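Local coordinates for anthrone oxidase-like protein (PDB 5F9P) that probably acts as a monooxygenase, cleaving a carbon-carbon bond to open ring B oxidatively in the biosynthesis of atypical angucyclines, at residues V12-T17 / N59-R64; R94-E99 / L164-L169; L139-P144 / G206-V211. All coordinates share one frame; numbering follows the deposited sequence.

Contact 1: V12-T17 / N59-R64; sequences VLNLFT and NFIQWR
L13 lays its CD1 methyl over one face of the F60 ring, two side chains that run side by side and point the same way from adjacent antiparallel strands. The strands belong to the eight-stranded antiparallel barrel of the dimeric alpha+beta barrel clan, here closed within a single chain. CD1 of L13 stands 4.1 Å from the centroid of the F60 ring and 17° off its normal, a CH-pi contact offset toward the rim on the CD2 side. The F60 chi1 of -168° turns CG anti to the backbone N, laying the ring alongside the leucine. The ring also meets Y177 of strand 172-180. V12, N14, N59, I61 and W63 project from the other surface of the sheet, where V12 and W63 also pack on L69 of helix 66-74. There V12 slants across W63: its CG2, anti to the carbonyl carbon, comes 3.6 Å from CD1 of the indole, neither squarely over the face nor at the edge. W43 meets the same indole edge-to-face. Directly across from V12, I61 faces it beta-carbon to beta-carbon, V12 CB 4.1 Å from I61 CB. I61 runs its extended arm to N14, where CD1 touches the amide ND2 at 3.4 Å. Backbone bonds hold this register: V12 and N14 form hydrogen-bonded pairs with I61 and N59, each linked in both directions, while L13 and F60 make the non-hydrogen-bonded pair between them. The V12 N to I61 O bond is 2.7 Å and nearly straight, 169° at the hydrogen. Beside the L13-F60 pair, the alpha carbon of L13 adds a CA-H...O contact to N59 O at 3.2 Å.

Contact 2: R94-E99 / L164-L169; sequences RLMQNE and LRARGL
Q97 and R165 meet obliquely, OE1 of Q97 accepting a hydrogen bond of 3.0 Å from R165 NH1. OE1 lies in the guanidinium plane, but the donor stands 42° out of the amide plane, with the two flat groups 62° apart. R165 CG, between its backbone N and carbonyl carbon (chi1 65°), packs 3.6 Å from Q97 CD, and a bend at chi3 brings NH1 back to OE1. Further along the same face, L95 places CD1 over the rim of the R167 guanidinium, 4.1 Å above its plane. On the opposite face M96 touches A166 CB through CG, and the selenium of this selenomethionine meets L169 CD1 at 3.8 Å.

Behind them, L95 and R167 exchange two backbone hydrogen bonds, whereas Q97 is opposed by both L164 and R165 in a classic beta bulge: Q97 O receives L164 N at 2.7 Å and, more weakly, R165 N at 3.4 Å. The ladder, bulge included, joins strands 92-105 and 155-167 of the barrel. Beyond it, Y73 of helix 66-74 touches L95 and Q97 and makes a cation-pi contact with R167, while F173 of strand 172-180 covers M96 and A166. Both exposed arginines also touch a crystal neighbour, which may influence their placing. Between the two strands, a hydrogen bond to a neutral amide and a methyl packed on a guanidinium face hold them, not a salt bridge.

Contact 3: L139-P144 / G206-V211; sequences LDALGP and GRVRAV
D140 and R207 form a salt bridge, the ionic part of this helix-to-helix contact. R207 NH2 points at D140 OD2 over 2.7 Å, with an almost linear angle of 176° at the hydrogen. The oxygen lies in the guanidinium plane and is approached on its anti lone pair, away from OD1, although the carboxylate and guanidinium planes are 54° apart. A water in the same plane donates to OD2 and accepts from R207 NH1 at 3.2 Å, giving the aspartate oxygen a second partner. R207 NE is taken by E137, one turn earlier in the first helix, and the two carboxylates together would be expected to stabilise the positive charge.

These helices, 135-142 and 199-211, lie against the outside of the closed alpha+beta barrel, and F128 of strand 122-130 is touched by both L142 and V208.

The van der Waals packing centres on A141. Its CB sits 3.8 Å above the centre of the R207 guanidinium, and is 3.7 Å from R207 CB, so the arginine folds over the alanine before reaching D140. The bend at chi3 (70°) brings the guanidinium round to it. In the apolar part, V208 CG2 serves two neighbours at once, A141 CB and L142 CG, each at 3.9 Å; the L142 and V208 side chains cross at about a right angle. The side chain of L142 is also about 4 Å from a bound glycerol, probably from the crystallisation liquor.

Contacts 1 and 2 are consecutive seams of one sheet, their centres 9 Å apart: strand 10-17 borders strand 92-105, and L13 O with M96 N and L15 N with R94 O probably continue the hydrogen bonding between them. Contact 1 is largely buried and apolar around a regular ladder; contact 2, further from the chain's centre, is partly exposed, interrupts its ladder with a bulge and brings in arginines. Contact 3 touches neither. Its centre lies about 18 Å from that of the chain; it joins helices outside the barrel, and swaps backbone pairing for a salt bridge beside a small buried apolar patch.

Contact 1: V12-T17 / N59-R64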
ATOM      1  N   VAL A  12       0.289   3.944  -7.277  1.00 12.25           N
ATOM      2  CA  VAL A  12       0.630   5.013  -6.356  1.00 12.75           C
ATOM      3  C   VAL A  12       0.100   4.704  -4.956  1.00 16.53           C
ATOM      4  O   VAL A  12      -1.094   4.438  -4.778  1.00 11.78           O
ATOM      5  CB  VAL A  12       0.077   6.376  -6.851  1.00 15.70           C
ATOM      6  CG1 VAL A  12       0.269   7.460  -5.800  1.00 16.04           C
ATOM      7  CG2 VAL A  12       0.758   6.779  -8.161  1.00 17.45           C
ATOM      8  N   LEU A  13       0.999   4.712  -3.973  1.00 13.13           N
ATOM      9  CA  LEU A  13       0.604   4.568  -2.574  1.00 11.91           C
ATOM     10  C   LEU A  13       0.879   5.839  -1.794  1.00 11.40           C
ATOM     11  O   LEU A  13       2.025   6.279  -1.675  1.00 12.59           O
ATOM     12  CB  LEU A  13       1.294   3.377  -1.914  1.00 10.95           C
ATOM     13  CG  LEU A  13       0.687   2.007  -2.239  1.00 14.22           C
ATOM     14  CD1 LEU A  13       0.671   1.730  -3.744  1.00 15.94           C
ATOM     15  CD2 LEU A  13       1.440   0.922  -1.511  1.00 12.79           C
ATOM     16  N   ASN A  14      -0.191   6.444  -1.290  1.00 11.35           N
ATOM     17  CA  ASN A  14      -0.094   7.626  -0.449  1.00 11.08           C
ATOM     18  C   ASN A  14      -0.192   7.201   1.013  1.00 12.55           C
ATOM     19  O   ASN A  14      -1.233   6.722   1.472  1.00 10.73           O
ATOM     20  CB  ASN A  14      -1.191   8.631  -0.786  1.00 10.72           C
ATOM     21  CG  ASN A  14      -1.088   9.163  -2.202  1.00 10.11           C
ATOM     22  OD1 ASN A  14      -0.068   9.008  -2.862  1.00 12.78           O
ATOM     23  ND2 ASN A  14      -2.144   9.827  -2.663  1.00 13.92           N
ATOM     24  N   LEU A  15       0.917   7.361   1.724  1.00 12.75           N
ATOM     25  CA  LEU A  15       1.050   6.903   3.095  1.00 11.04           C
ATOM     26  C   LEU A  15       1.059   8.087   4.054  1.00 13.57           C
ATOM     27  O   LEU A  15       1.864   9.008   3.910  1.00 12.81           O
ATOM     28  CB  LEU A  15       2.355   6.115   3.238  1.00 12.65           C
ATOM     29  CG  LEU A  15       2.747   5.710   4.663  1.00 15.49           C
ATOM     30  CD1 LEU A  15       1.711   4.749   5.239  1.00 10.60           C
ATOM     31  CD2 LEU A  15       4.139   5.092   4.666  1.00 14.07           C
ATOM     32  N   PHE A  16       0.156   8.056   5.029  1.00 12.62           N
ATOM     33  CA  PHE A  16       0.034   9.126   6.003  1.00 12.87           C
ATOM     34  C   PHE A  16       0.143   8.559   7.424  1.00 14.00           C
ATOM     35  O   PHE A  16      -0.475   7.542   7.742  1.00 12.93           O
ATOM     36  CB  PHE A  16      -1.320   9.810   5.849  1.00 11.09           C
ATOM     37  CG  PHE A  16      -1.603  10.300   4.454  1.00 13.43           C
ATOM     38  CD1 PHE A  16      -1.122  11.527   4.028  1.00 13.37           C
ATOM     39  CD2 PHE A  16      -2.364   9.543   3.580  1.00 10.50           C
ATOM     40  CE1 PHE A  16      -1.373  11.983   2.751  1.00 14.27           C
ATOM     41  CE2 PHE A  16      -2.637   9.997   2.303  1.00 14.16           C
ATOM     42  CZ  PHE A  16      -2.137  11.223   1.886  1.00 12.40           C
ATOM     43  N   THR A  17       0.932   9.215   8.265  1.00 13.71           N
ATOM     44  CA  THR A  17       1.013   8.864   9.681  1.00 13.71           C
ATOM     45  C   THR A  17       0.438  10.021  10.493  1.00 13.25           C
ATOM     46  O   THR A  17       0.515  11.179  10.083  1.00 15.23           O
ATOM     47  CB  THR A  17       2.475   8.593  10.132  1.00 17.21           C
ATOM     48  OG1 THR A  17       3.263   9.779   9.956  1.00 17.26           O
ATOM     49  CG2 THR A  17       3.085   7.475   9.313  1.00 15.02           C
ATOM     50  N   ASN A  59      -3.607   5.219   0.998  1.00 10.67           N
ATOM     51  CA  ASN A  59      -4.378   5.123  -0.235  1.00 11.23           C
ATOM     52  C   ASN A  59      -3.596   4.340  -1.283  1.00 12.89           C
ATOM     53  O   ASN A  59      -2.465   4.700  -1.633  1.00 12.40           O
ATOM     54  CB  ASN A  59      -4.724   6.519  -0.768  1.00 11.93           C
ATOM     55  CG  ASN A  59      -6.074   6.559  -1.449  1.00 11.52           C
ATOM     56  OD1 ASN A  59      -6.593   5.527  -1.853  1.00 12.08           O
ATOM     57  ND2 ASN A  59      -6.665   7.756  -1.557  1.00 13.77           N
ATOM     58  N   PHE A  60      -4.196   3.262  -1.770  1.00 11.29           N
ATOM     59  CA  PHE A  60      -3.619   2.459  -2.841  1.00 13.46           C
ATOM     60  C   PHE A  60      -4.320   2.874  -4.131  1.00 12.55           C
ATOM     61  O   PHE A  60      -5.508   2.587  -4.310  1.00  8.78           O
ATOM     62  CB  PHE A  60      -3.868   0.983  -2.548  1.00 13.25           C
ATOM     63  CG  PHE A  60      -3.087   0.023  -3.418  1.00 14.25           C
ATOM     64  CD1 PHE A  60      -3.351  -0.085  -4.780  1.00 12.75           C
ATOM     65  CD2 PHE A  60      -2.130  -0.816  -2.856  1.00 13.29           C
ATOM     66  CE1 PHE A  60      -2.655  -0.994  -5.569  1.00 12.43           C
ATOM     67  CE2 PHE A  60      -1.426  -1.733  -3.638  1.00 15.57           C
ATOM     68  CZ  PHE A  60      -1.690  -1.822  -4.994  1.00 13.19           C
ATOM     69  N   ILE A  61      -3.585   3.559  -5.009  1.00 11.72           N
ATOM     70  CA  ILE A  61      -4.163   4.264  -6.161  1.00 10.95           C
ATOM     71  C   ILE A  61      -3.591   3.791  -7.495  1.00 14.76           C
ATOM     72  O   ILE A  61      -2.372   3.636  -7.639  1.00 12.44           O
ATOM     73  CB  ILE A  61      -3.932   5.785  -6.052  1.00 12.50           C
ATOM     74  CG1 ILE A  61      -4.423   6.298  -4.686  1.00 14.10           C
ATOM     75  CG2 ILE A  61      -4.615   6.535  -7.209  1.00 12.54           C
ATOM     76  CD1 ILE A  61      -4.142   7.779  -4.433  1.00 15.10           C
ATOM     77  N   GLN A  62      -4.472   3.570  -8.473  1.00 11.51           N
ATOM     78  CA  GLN A  62      -4.043   3.176  -9.812  1.00 12.45           C
ATOM     79  C   GLN A  62      -4.185   4.316 -10.818  1.00 16.71           C
ATOM     80  O   GLN A  62      -5.235   4.961 -10.899  1.00 12.90           O
ATOM     81  CB  GLN A  62      -4.830   1.949 -10.266  1.00 14.20           C
ATOM     82  CG  GLN A  62      -4.580   0.748  -9.383  1.00 17.20           C
ATOM     83  CD  GLN A  62      -5.428  -0.440  -9.754  1.00 19.59           C
ATOM     84  OE1 GLN A  62      -6.625  -0.301 -10.024  1.00 18.21           O
ATOM     85  NE2 GLN A  62      -4.813  -1.624  -9.776  1.00 17.86           N
ATOM     86  N   TRP A  63      -3.117   4.560 -11.576  1.00 13.11           N
ATOM     87  CA  TRP A  63      -3.050   5.654 -12.547  1.00 15.21           C
ATOM     88  C   TRP A  63      -2.577   5.094 -13.889  1.00 15.95           C
ATOM     89  O   TRP A  63      -1.675   4.260 -13.928  1.00 18.22           O
ATOM     90  CB  TRP A  63      -2.056   6.737 -12.087  1.00 13.37           C
ATOM     91  CG  TRP A  63      -2.573   7.701 -11.058  1.00 14.27           C
ATOM     92  CD1 TRP A  63      -2.403   7.626  -9.704  1.00 12.42           C
ATOM     93  CD2 TRP A  63      -3.327   8.899 -11.301  1.00 14.14           C
ATOM     94  NE1 TRP A  63      -3.011   8.692  -9.094  1.00 14.92           N
ATOM     95  CE2 TRP A  63      -3.584   9.490 -10.048  1.00 13.68           C
ATOM     96  CE3 TRP A  63      -3.813   9.527 -12.460  1.00 12.99           C
ATOM     97  CZ2 TRP A  63      -4.307  10.673  -9.911  1.00 12.79           C
ATOM     98  CZ3 TRP A  63      -4.534  10.706 -12.324  1.00 15.76           C
ATOM     99  CH2 TRP A  63      -4.771  11.268 -11.058  1.00 15.17           C
ATOM    100  N   ARG A  64      -3.181   5.544 -14.985  1.00 17.76           N
ATOM    101  CA  ARG A  64      -2.791   5.067 -16.311  1.00 19.44           C
ATOM    102  C   ARG A  64      -1.295   5.319 -16.568  1.00 17.13           C
ATOM    103  O   ARG A  64      -0.595   4.443 -17.046  1.00 20.45           O
ATOM    104  CB  ARG A  64      -3.651   5.727 -17.386  1.00 21.58           C
ATOM    105  CG  ARG A  64      -3.361   5.253 -18.789  1.00 29.41           C
ATOM    106  CD  ARG A  64      -4.232   5.972 -19.806  1.00 34.01           C
ATOM    107  NE  ARG A  64      -4.185   7.426 -19.648  1.00 31.45           N
ATOM    108  CZ  ARG A  64      -4.946   8.277 -20.332  1.00 33.46           C
ATOM    109  NH1 ARG A  64      -5.810   7.820 -21.233  1.00 38.35           N
ATOM    110  NH2 ARG A  64      -4.839   9.582 -20.123  1.00 33.02           N
TER

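Contact 2: R94-E99 / L164-L169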
ATOM      1  N   ARG A  94       3.995  10.513   2.701  1.00 11.82           N
ATOM      2  CA  ARG A  94       4.835   9.929   1.663  1.00 14.02           C
ATOM      3  C   ARG A  94       3.963   9.512   0.491  1.00 16.35           C
ATOM      4  O   ARG A  94       3.062   8.681   0.642  1.00 14.84           O
ATOM      5  CB  ARG A  94       5.615   8.720   2.188  1.00 12.14           C
ATOM      6  CG  ARG A  94       6.874   9.081   2.973  1.00 20.89           C
ATOM      7  CD  ARG A  94       6.757   8.671   4.415  1.00 25.25           C
ATOM      8  NE  ARG A  94       7.786   7.704   4.787  1.00 33.54           N
ATOM      9  CZ  ARG A  94       7.758   6.961   5.892  1.00 35.03           C
ATOM     10  NH1 ARG A  94       6.732   7.051   6.739  1.00 28.88           N
ATOM     11  NH2 ARG A  94       8.747   6.109   6.138  1.00 33.08           N
ATOM     12  N   LEU A  95       4.223  10.103  -0.671  1.00 13.34           N
ATOM     13  CA  LEU A  95       3.453   9.792  -1.864  1.00 14.57           C
ATOM     14  C   LEU A  95       4.374   9.037  -2.792  1.00 15.04           C
ATOM     15  O   LEU A  95       5.297   9.622  -3.381  1.00 13.57           O
ATOM     16  CB  LEU A  95       2.942  11.068  -2.542  1.00 12.68           C
ATOM     17  CG  LEU A  95       2.346  12.184  -1.683  1.00 13.44           C
ATOM     18  CD1 LEU A  95       2.035  13.381  -2.577  1.00 15.99           C
ATOM     19  CD2 LEU A  95       1.094  11.745  -0.926  1.00 11.34           C
HETATM   20  N   MSE A  96       4.121   7.739  -2.927  1.00 13.50           N
HETATM   21  CA  MSE A  96       5.096   6.836  -3.519  1.00 11.88           C
HETATM   22  C   MSE A  96       4.636   6.243  -4.843  1.00 14.16           C
HETATM   23  O   MSE A  96       3.559   5.664  -4.928  1.00 12.21           O
HETATM   24  CB  MSE A  96       5.415   5.720  -2.526  1.00 11.93           C
HETATM   25  CG  MSE A  96       6.177   6.187  -1.284  1.00 14.50           C
HETATM   26 SE   MSE A  96       6.205   4.804   0.091  0.84 17.45          SE
HETATM   27  CE  MSE A  96       4.285   4.830   0.532  1.00 11.76           C
ATOM     28  N   GLN A  97       5.464   6.373  -5.875  1.00 11.75           N
ATOM     29  CA  GLN A  97       5.126   5.836  -7.185  1.00 11.80           C
ATOM     30  C   GLN A  97       5.862   4.523  -7.403  1.00 13.14           C
ATOM     31  O   GLN A  97       7.073   4.445  -7.198  1.00 14.18           O
ATOM     32  CB  GLN A  97       5.476   6.848  -8.287  1.00 12.93           C
ATOM     33  CG  GLN A  97       4.888   8.235  -8.038  1.00 15.97           C
ATOM     34  CD  GLN A  97       5.346   9.266  -9.064  1.00 15.57           C
ATOM     35  OE1 GLN A  97       5.536   8.946 -10.230  1.00 16.18           O
ATOM     36  NE2 GLN A  97       5.525  10.505  -8.626  1.00 14.90           N
ATOM     37  N   ASN A  98       5.130   3.498  -7.830  1.00 11.94           N
ATOM     38  CA  ASN A  98       5.659   2.145  -7.895  1.00 11.33           C
ATOM     39  C   ASN A  98       5.239   1.408  -9.141  1.00 14.25           C
ATOM     40  O   ASN A  98       4.281   1.785  -9.817  1.00 16.21           O
ATOM     41  CB  ASN A  98       5.131   1.318  -6.714  1.00 15.07           C
ATOM     42  CG  ASN A  98       5.145   2.083  -5.423  1.00 15.60           C
ATOM     43  OD1 ASN A  98       6.135   2.071  -4.692  1.00 15.45           O
ATOM     44  ND2 ASN A  98       4.049   2.779  -5.139  1.00 14.26           N
ATOM     45  N   GLU A  99       5.944   0.321  -9.418  1.00 15.39           N
ATOM     46  CA  GLU A  99       5.460  -0.669 -10.360  1.00 17.47           C
ATOM     47  C   GLU A  99       5.313  -1.979  -9.602  1.00 16.31           C
ATOM     48  O   GLU A  99       5.980  -2.201  -8.588  1.00 13.91           O
ATOM     49  CB  GLU A  99       6.402  -0.816 -11.552  1.00 15.40           C
ATOM     50  CG  GLU A  99       7.741  -1.413 -11.228  1.00 23.86           C
ATOM     51  CD  GLU A  99       8.693  -1.373 -12.428  1.00 35.63           C
ATOM     52  OE1 GLU A  99       9.798  -1.946 -12.333  1.00 37.24           O
ATOM     53  OE2 GLU A  99       8.333  -0.763 -13.463  1.00 39.44           O
ATOM     54  N   LEU A 164       9.606   3.512  -7.615  1.00 14.51           N
ATOM     55  CA  LEU A 164      10.135   4.265  -8.764  1.00 17.73           C
ATOM     56  C   LEU A 164      10.672   5.642  -8.370  1.00 21.19           C
ATOM     57  O   LEU A 164      11.762   6.044  -8.781  1.00 21.45           O
ATOM     58  CB  LEU A 164       9.051   4.429  -9.835  1.00 16.23           C
ATOM     59  CG  LEU A 164       8.620   3.115 -10.477  1.00 17.95           C
ATOM     60  CD1 LEU A 164       7.733   3.363 -11.690  1.00 18.86           C
ATOM     61  CD2 LEU A 164       9.859   2.300 -10.852  1.00 18.79           C
ATOM     62  N   ARG A 165       9.894   6.355  -7.563  1.00 16.13           N
ATOM     63  CA  ARG A 165      10.240   7.692  -7.106  1.00 17.87           C
ATOM     64  C   ARG A 165       9.179   8.090  -6.089  1.00 16.78           C
ATOM     65  O   ARG A 165       8.137   7.446  -6.003  1.00 12.42           O
ATOM     66  CB  ARG A 165      10.258   8.668  -8.288  1.00 19.67           C
ATOM     67  CG  ARG A 165       8.906   8.870  -8.932  1.00 19.18           C
ATOM     68  CD  ARG A 165       9.028   9.588 -10.273  1.00 23.75           C
ATOM     69  NE  ARG A 165       9.662   8.750 -11.284  1.00 20.10           N
ATOM     70  CZ  ARG A 165       9.022   7.842 -12.020  1.00 24.54           C
ATOM     71  NH1 ARG A 165       7.718   7.645 -11.861  1.00 25.49           N
ATOM     72  NH2 ARG A 165       9.691   7.121 -12.911  1.00 29.15           N
ATOM     73  N   ALA A 166       9.427   9.133  -5.307  1.00 16.10           N
ATOM     74  CA  ALA A 166       8.511   9.439  -4.216  1.00 19.59           C
ATOM     75  C   ALA A 166       8.628  10.875  -3.764  1.00 19.25           C
ATOM     76  O   ALA A 166       9.688  11.466  -3.869  1.00 21.14           O
ATOM     77  CB  ALA A 166       8.766   8.501  -3.037  1.00 15.78           C
ATOM     78  N   ARG A 167       7.535  11.428  -3.255  1.00 16.18           N
ATOM     79  CA  ARG A 167       7.585  12.715  -2.574  1.00 15.58           C
ATOM     80  C   ARG A 167       7.533  12.451  -1.087  1.00 17.23           C
ATOM     81  O   ARG A 167       6.604  11.809  -0.601  1.00 18.35           O
ATOM     82  CB  ARG A 167       6.426  13.614  -3.022  1.00 16.97           C
ATOM     83  CG  ARG A 167       6.423  13.861  -4.539  1.00 20.94           C
ATOM     84  CD  ARG A 167       5.159  14.548  -5.024  1.00 22.57           C
ATOM     85  NE  ARG A 167       4.948  15.801  -4.311  1.00 27.59           N
ATOM     86  CZ  ARG A 167       4.037  16.711  -4.636  1.00 28.94           C
ATOM     87  NH1 ARG A 167       3.241  16.515  -5.679  1.00 24.87           N
ATOM     88  NH2 ARG A 167       3.932  17.824  -3.920  1.00 31.24           N
ATOM     89  N   GLY A 168       8.540  12.918  -0.359  1.00 15.32           N
ATOM     90  CA  GLY A 168       8.577  12.724   1.074  1.00 15.97           C
ATOM     91  C   GLY A 168       9.414  11.525   1.468  1.00 20.40           C
ATOM     92  O   GLY A 168       9.496  11.172   2.637  1.00 19.84           O
ATOM     93  N   LEU A 169      10.033  10.887   0.485  1.00 19.25           N
ATOM     94  CA  LEU A 169      10.906   9.744   0.741  1.00 21.58           C
ATOM     95  C   LEU A 169      12.016   9.755  -0.310  1.00 26.57           C
ATOM     96  O   LEU A 169      11.745   9.864  -1.506  1.00 26.87           O
ATOM     97  CB  LEU A 169      10.106   8.435   0.680  1.00 23.66           C
ATOM     98  CG  LEU A 169      10.802   7.079   0.873  1.00 22.61           C
ATOM     99  CD1 LEU A 169       9.807   5.940   0.731  1.00 19.38           C
ATOM    100  CD2 LEU A 169      11.929   6.887  -0.117  1.00 25.35           C
TER

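Contact 3: L139-P144 / G206-V211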
ATOM      1  N   LEU A 139      13.763  -7.305  -3.884  1.00 12.33           N
ATOM      2  CA  LEU A 139      12.580  -7.649  -4.657  1.00 11.85           C
ATOM      3  C   LEU A 139      12.485  -9.154  -4.869  1.00 13.04           C
ATOM      4  O   LEU A 139      11.416  -9.750  -4.748  1.00 11.89           O
ATOM      5  CB  LEU A 139      12.621  -6.939  -6.011  1.00 10.36           C
ATOM      6  CG  LEU A 139      12.424  -5.424  -5.991  1.00 12.54           C
ATOM      7  CD1 LEU A 139      12.700  -4.832  -7.374  1.00 17.43           C
ATOM      8  CD2 LEU A 139      10.995  -5.110  -5.553  1.00 13.91           C
ATOM      9  N   ASP A 140      13.611  -9.768  -5.213  1.00 15.02           N
ATOM     10  CA  ASP A 140      13.636 -11.210  -5.398  1.00 14.16           C
ATOM     11  C   ASP A 140      13.312 -11.943  -4.105  1.00 13.31           C
ATOM     12  O   ASP A 140      12.534 -12.894  -4.107  1.00 13.70           O
ATOM     13  CB  ASP A 140      14.982 -11.675  -5.933  1.00 14.26           C
ATOM     14  CG  ASP A 140      14.942 -13.112  -6.382  1.00 20.07           C
ATOM     15  OD1 ASP A 140      14.324 -13.377  -7.441  1.00 20.63           O
ATOM     16  OD2 ASP A 140      15.507 -13.974  -5.675  1.00 20.86           O
ATOM     17  N   ALA A 141      13.902 -11.494  -3.001  1.00 13.22           N
ATOM     18  CA  ALA A 141      13.670 -12.125  -1.704  1.00 13.21           C
ATOM     19  C   ALA A 141      12.216 -12.038  -1.261  1.00 13.48           C
ATOM     20  O   ALA A 141      11.664 -13.022  -0.748  1.00 13.41           O
ATOM     21  CB  ALA A 141      14.583 -11.523  -0.620  1.00 11.18           C
ATOM     22  N   LEU A 142      11.613 -10.861  -1.436  1.00 11.14           N
ATOM     23  CA  LEU A 142      10.240 -10.615  -0.956  1.00 11.74           C
ATOM     24  C   LEU A 142       9.213 -11.336  -1.801  1.00 10.53           C
ATOM     25  O   LEU A 142       8.208 -11.809  -1.283  1.00 12.85           O
ATOM     26  CB  LEU A 142       9.914  -9.113  -0.945  1.00 10.89           C
ATOM     27  CG  LEU A 142      10.533  -8.280   0.169  1.00 10.89           C
ATOM     28  CD1 LEU A 142      10.381  -6.804  -0.140  1.00  9.18           C
ATOM     29  CD2 LEU A 142       9.871  -8.641   1.504  1.00 10.80           C
ATOM     30  N   GLY A 143       9.467 -11.409  -3.108  1.00 13.17           N
ATOM     31  CA  GLY A 143       8.514 -11.975  -4.040  1.00 12.46           C
ATOM     32  C   GLY A 143       8.706 -13.474  -4.174  1.00 14.91           C
ATOM     33  O   GLY A 143       8.182 -14.241  -3.361  1.00 14.43           O
ATOM     34  N   PRO A 144       9.456 -13.899  -5.203  1.00 15.48           N
ATOM     35  CA  PRO A 144       9.727 -15.330  -5.437  1.00 16.48           C
ATOM     36  C   PRO A 144      10.296 -16.001  -4.192  1.00 13.33           C
ATOM     37  O   PRO A 144      10.003 -17.163  -3.930  1.00 17.87           O
ATOM     38  CB  PRO A 144      10.778 -15.314  -6.553  1.00 15.53           C
ATOM     39  CG  PRO A 144      10.569 -14.008  -7.260  1.00 18.91           C
ATOM     40  CD  PRO A 144      10.091 -13.032  -6.215  1.00 14.81           C
ATOM     41  N   GLY A 206      16.401 -12.758   5.846  1.00 11.63           N
ATOM     42  CA  GLY A 206      17.824 -12.496   5.985  1.00 12.39           C
ATOM     43  C   GLY A 206      18.394 -11.713   4.810  1.00 11.23           C
ATOM     44  O   GLY A 206      19.280 -10.863   4.975  1.00 12.82           O
ATOM     45  N   ARG A 207      17.890 -12.009   3.620  1.00  9.33           N
ATOM     46  CA  ARG A 207      18.305 -11.306   2.411  1.00 12.69           C
ATOM     47  C   ARG A 207      17.838  -9.849   2.430  1.00 13.50           C
ATOM     48  O   ARG A 207      18.604  -8.943   2.127  1.00 10.13           O
ATOM     49  CB  ARG A 207      17.782 -12.038   1.179  1.00 11.34           C
ATOM     50  CG  ARG A 207      18.545 -13.338   0.884  1.00 14.17           C
ATOM     51  CD  ARG A 207      17.832 -14.174  -0.174  1.00 14.25           C
ATOM     52  NE  ARG A 207      17.906 -13.565  -1.497  1.00 15.68           N
ATOM     53  CZ  ARG A 207      17.097 -13.875  -2.505  1.00 15.81           C
ATOM     54  NH1 ARG A 207      16.144 -14.785  -2.336  1.00 14.43           N
ATOM     55  NH2 ARG A 207      17.242 -13.275  -3.676  1.00 16.45           N
ATOM     56  N   VAL A 208      16.583  -9.620   2.801  1.00 10.70           N
ATOM     57  CA  VAL A 208      16.092  -8.250   2.932  1.00 10.38           C
ATOM     58  C   VAL A 208      16.868  -7.496   4.009  1.00 12.71           C
ATOM     59  O   VAL A 208      17.333  -6.375   3.787  1.00 10.90           O
ATOM     60  CB  VAL A 208      14.590  -8.217   3.261  1.00  9.24           C
ATOM     61  CG1 VAL A 208      14.113  -6.771   3.433  1.00 11.33           C
ATOM     62  CG2 VAL A 208      13.817  -8.904   2.163  1.00  8.67           C
ATOM     63  N   ARG A 209      17.030  -8.127   5.169  1.00 11.20           N
ATOM     64  CA  ARG A 209      17.758  -7.508   6.281  1.00 12.28           C
ATOM     65  C   ARG A 209      19.144  -7.008   5.854  1.00 13.10           C
ATOM     66  O   ARG A 209      19.604  -5.944   6.292  1.00 14.90           O
ATOM     67  CB  ARG A 209      17.874  -8.503   7.445  1.00 12.12           C
ATOM     68  CG  ARG A 209      18.786  -8.049   8.599  1.00 14.49           C
ATOM     69  CD  ARG A 209      18.805  -9.121   9.684  1.00 12.89           C
ATOM     70  NE  ARG A 209      19.783  -8.886  10.744  1.00 11.98           N
ATOM     71  CZ  ARG A 209      19.563  -9.182  12.022  1.00 14.28           C
ATOM     72  NH1 ARG A 209      18.397  -9.704  12.388  1.00 12.61           N
ATOM     73  NH2 ARG A 209      20.501  -8.958  12.938  1.00 13.45           N
ATOM     74  N   ALA A 210      19.804  -7.760   4.982  1.00 11.32           N
ATOM     75  CA  ALA A 210      21.149  -7.390   4.535  1.00 13.34           C
ATOM     76  C   ALA A 210      21.191  -6.077   3.754  1.00 15.46           C
ATOM     77  O   ALA A 210      22.218  -5.402   3.731  1.00 14.51           O
ATOM     78  CB  ALA A 210      21.778  -8.524   3.710  1.00 15.42           C
ATOM     79  N   VAL A 211      20.085  -5.716   3.108  1.00 12.48           N
ATOM     80  CA  VAL A 211      20.100  -4.559   2.221  1.00 12.55           C
ATOM     81  C   VAL A 211      19.163  -3.428   2.635  1.00 12.59           C
ATOM     82  O   VAL A 211      19.027  -2.453   1.906  1.00 12.21           O
ATOM     83  CB  VAL A 211      19.806  -4.950   0.741  1.00 13.59           C
ATOM     84  CG1 VAL A 211      20.832  -5.961   0.224  1.00 13.58           C
ATOM     85  CG2 VAL A 211      18.403  -5.499   0.607  1.00 12.79           C
TER
HETATM   86  O   HOH W   1      14.458 -16.064  -4.711  1.00 23.86           O